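Local atomic coordinates of ZmpA Glycopeptidase (Clostridium perfringens, PDB entry 6XSX), a protein that probably acts as a metallopeptidase of the M60 family that cleaves glycosylated proteins, this chain being its catalytic module. Residues 62-67 against 95-100. Numbering follows the deposited sequence.
Sequences TVYVDV and KGKNVI
Val63 and Asn98 face each other as a hydrogen-bonded antiparallel pair. Val63 N gives a bond to Asn98 O, whereas the return bond from Asn98 N to Val63 O is weak, bent to 129°. The Asn98 side chain makes up for this: ND2 also reaches Val63 O, at 3.0 Å and nearly straight; the oxygen lies in the Asn98 amide plane, while ND2 approaches from above the Val63 carbonyl plane. Asn98 OD1 accepts from Ser94 N, so both ends of this buried amide are used and its rotation is fixed. Val65 and Gly96 form the second hydrogen-bonded pair, Gly96 N meeting Val65 O at 2.8 Å; the positive phi of Gly96 (91°) belongs to a conformation only glycine accepts comfortably.

Van der Waals contacts divide between two faces. On the buried one, Val63 CG2 touches Ile100 CD1 at 3.8 Å, and Val65 CG2 lies against the amide nitrogen of Asn98. On the more open face, the Lys97 chain, extended with CG anti to the backbone N (chi1 179°), runs alongside the Tyr64 ring, its CB 3.7 Å from CE1, and brushes Thr62 CG2.

At the strand end Lys95 stretches out so that NZ donates to Val67 O at 2.8 Å, nearly in line with the C=O, and forms salt bridges with Asp69 and a bound buffer sulfonate.

Strand 96-101 is the outer strand of a four-stranded antiparallel sheet, while strand 136-140 flanks strand 60-66 on its other side and the loop residue Leu93 packs against Val65 and Ile100.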
ATOM      1  N   THR A  62      35.618  -3.845 -15.249  1.00 20.72           N
ATOM      2  CA  THR A  62      36.383  -2.608 -15.245  1.00 21.24           C
ATOM      3  C   THR A  62      35.427  -1.449 -15.501  1.00 20.28           C
ATOM      4  O   THR A  62      34.698  -1.450 -16.490  1.00 18.98           O
ATOM      5  CB  THR A  62      37.552  -2.644 -16.243  1.00 21.68           C
ATOM      6  OG1 THR A  62      38.319  -3.815 -15.968  1.00 21.75           O
ATOM      7  CG2 THR A  62      38.438  -1.420 -16.137  1.00 21.62           C
ATOM      8  N   VAL A  63      35.389  -0.499 -14.563  1.00 19.45           N
ATOM      9  CA  VAL A  63      34.430   0.587 -14.678  1.00 20.62           C
ATOM     10  C   VAL A  63      35.199   1.893 -14.785  1.00 20.89           C
ATOM     11  O   VAL A  63      36.067   2.173 -13.967  1.00 22.41           O
ATOM     12  CB  VAL A  63      33.436   0.610 -13.504  1.00 21.29           C
ATOM     13  CG1 VAL A  63      32.396   1.716 -13.669  1.00 21.37           C
ATOM     14  CG2 VAL A  63      32.763  -0.741 -13.319  1.00 20.28           C
ATOM     15  N   TYR A  64      34.861   2.668 -15.813  1.00 21.29           N
ATOM     16  CA  TYR A  64      35.462   3.967 -16.040  1.00 22.55           C
ATOM     17  C   TYR A  64      34.490   5.049 -15.591  1.00 22.92           C
ATOM     18  O   TYR A  64      33.310   5.012 -15.949  1.00 23.81           O
ATOM     19  CB  TYR A  64      35.842   4.100 -17.514  1.00 22.19           C
ATOM     20  CG  TYR A  64      37.001   3.215 -17.882  1.00 22.91           C
ATOM     21  CD1 TYR A  64      38.308   3.620 -17.641  1.00 23.54           C
ATOM     22  CD2 TYR A  64      36.791   1.961 -18.429  1.00 23.25           C
ATOM     23  CE1 TYR A  64      39.383   2.804 -17.962  1.00 23.23           C
ATOM     24  CE2 TYR A  64      37.856   1.135 -18.750  1.00 24.07           C
ATOM     25  CZ  TYR A  64      39.150   1.556 -18.512  1.00 23.31           C
ATOM     26  OH  TYR A  64      40.191   0.734 -18.829  1.00 26.64           O
ATOM     27  N   VAL A  65      35.007   5.988 -14.788  1.00 21.96           N
ATOM     28  CA  VAL A  65      34.203   7.022 -14.160  1.00 21.98           C
ATOM     29  C   VAL A  65      34.802   8.384 -14.505  1.00 22.86           C
ATOM     30  O   VAL A  65      35.982   8.636 -14.261  1.00 22.95           O
ATOM     31  CB  VAL A  65      34.139   6.813 -12.633  1.00 22.20           C
ATOM     32  CG1 VAL A  65      33.423   7.957 -11.925  1.00 22.10           C
ATOM     33  CG2 VAL A  65      33.523   5.471 -12.247  1.00 21.15           C
ATOM     34  N   ASP A  66      33.971   9.264 -15.063  1.00 23.68           N
ATOM     35  CA  ASP A  66      34.371  10.639 -15.318  1.00 24.52           C
ATOM     36  C   ASP A  66      33.482  11.582 -14.509  1.00 22.80           C
ATOM     37  O   ASP A  66      32.270  11.627 -14.723  1.00 22.58           O
ATOM     38  CB  ASP A  66      34.369  10.917 -16.827  1.00 28.00           C
ATOM     39  CG  ASP A  66      34.596  12.370 -17.219  1.00 31.70           C
ATOM     40  OD1 ASP A  66      34.940  13.188 -16.343  1.00 31.65           O
ATOM     41  OD2 ASP A  66      34.415  12.674 -18.412  1.00 36.97           O
ATOM     42  N   VAL A  67      34.092  12.287 -13.544  1.00 21.52           N
ATOM     43  CA  VAL A  67      33.478  13.408 -12.834  1.00 22.16           C
ATOM     44  C   VAL A  67      34.485  14.558 -12.852  1.00 23.57           C
ATOM     45  O   VAL A  67      35.664  14.329 -13.130  1.00 22.87           O
ATOM     46  CB  VAL A  67      33.104  13.065 -11.372  1.00 20.78           C
ATOM     47  CG1 VAL A  67      32.034  11.983 -11.282  1.00 20.58           C
ATOM     48  CG2 VAL A  67      34.324  12.693 -10.538  1.00 19.69           C
ATOM     49  N   LYS A  95      37.295   8.402  -9.562  1.00 19.99           N
ATOM     50  CA  LYS A  95      37.448   8.887 -10.923  1.00 20.34           C
ATOM     51  C   LYS A  95      38.512   8.061 -11.655  1.00 21.04           C
ATOM     52  O   LYS A  95      39.510   7.648 -11.058  1.00 19.36           O
ATOM     53  CB  LYS A  95      37.743  10.389 -10.952  1.00 21.02           C
ATOM     54  CG  LYS A  95      38.041  10.919 -12.347  1.00 21.10           C
ATOM     55  CD  LYS A  95      38.201  12.420 -12.423  1.00 22.30           C
ATOM     56  CE  LYS A  95      38.451  12.887 -13.844  1.00 21.42           C
ATOM     57  NZ  LYS A  95      38.314  14.360 -13.925  1.00 21.93           N
ATOM     58  N   GLY A  96      38.285   7.832 -12.957  1.00 20.28           N
ATOM     59  CA  GLY A  96      39.186   7.040 -13.778  1.00 20.87           C
ATOM     60  C   GLY A  96      38.797   5.561 -13.783  1.00 20.80           C
ATOM     61  O   GLY A  96      37.612   5.223 -13.769  1.00 20.21           O
ATOM     62  N   LYS A  97      39.812   4.691 -13.755  1.00 19.61           N
ATOM     63  CA  LYS A  97      39.654   3.254 -13.951  1.00 21.07           C
ATOM     64  C   LYS A  97      39.395   2.555 -12.615  1.00 20.81           C
ATOM     65  O   LYS A  97      40.050   2.859 -11.622  1.00 20.80           O
ATOM     66  CB  LYS A  97      40.932   2.714 -14.610  1.00 21.84           C
ATOM     67  CG  LYS A  97      40.979   1.217 -14.884  1.00 23.43           C
ATOM     68  CD  LYS A  97      42.359   0.759 -15.331  1.00 24.90           C
ATOM     69  CE  LYS A  97      42.426  -0.725 -15.611  1.00 26.30           C
ATOM     70  NZ  LYS A  97      43.777  -1.124 -16.083  1.00 27.91           N
ATOM     71  N   ASN A  98      38.437   1.613 -12.601  1.00 19.92           N
ATOM     72  CA  ASN A  98      38.144   0.822 -11.415  1.00 20.09           C
ATOM     73  C   ASN A  98      38.125  -0.658 -11.797  1.00 20.91           C
ATOM     74  O   ASN A  98      37.245  -1.097 -12.539  1.00 20.83           O
ATOM     75  CB  ASN A  98      36.784   1.174 -10.792  1.00 20.02           C
ATOM     76  CG  ASN A  98      36.629   2.625 -10.384  1.00 19.81           C
ATOM     77  OD1 ASN A  98      36.701   2.954  -9.204  1.00 19.54           O
ATOM     78  ND2 ASN A  98      36.423   3.501 -11.351  1.00 19.89           N
ATOM     79  N   VAL A  99      39.087  -1.423 -11.271  1.00 20.72           N
ATOM     80  CA  VAL A  99      39.091  -2.868 -11.435  1.00 21.28           C
ATOM     81  C   VAL A  99      38.349  -3.467 -10.239  1.00 22.52           C
ATOM     82  O   VAL A  99      38.850  -3.430  -9.117  1.00 22.81           O
ATOM     83  CB  VAL A  99      40.527  -3.418 -11.592  1.00 21.80           C
ATOM     84  CG1 VAL A  99      40.530  -4.919 -11.867  1.00 20.54           C
ATOM     85  CG2 VAL A  99      41.292  -2.687 -12.700  1.00 20.56           C
ATOM     86  N   ILE A 100      37.137  -3.989 -10.490  1.00 21.88           N
ATOM     87  CA  ILE A 100      36.251  -4.442  -9.429  1.00 21.34           C
ATOM     88  C   ILE A 100      36.036  -5.953  -9.508  1.00 21.27           C
ATOM     89  O   ILE A 100      35.665  -6.488 -10.559  1.00 21.12           O
ATOM     90  CB  ILE A 100      34.906  -3.684  -9.441  1.00 21.45           C
ATOM     91  CG1 ILE A 100      35.113  -2.171  -9.297  1.00 21.31           C
ATOM     92  CG2 ILE A 100      33.979  -4.213  -8.348  1.00 19.61           C
ATOM     93  CD1 ILE A 100      33.936  -1.369  -9.759  1.00 21.59           C
TER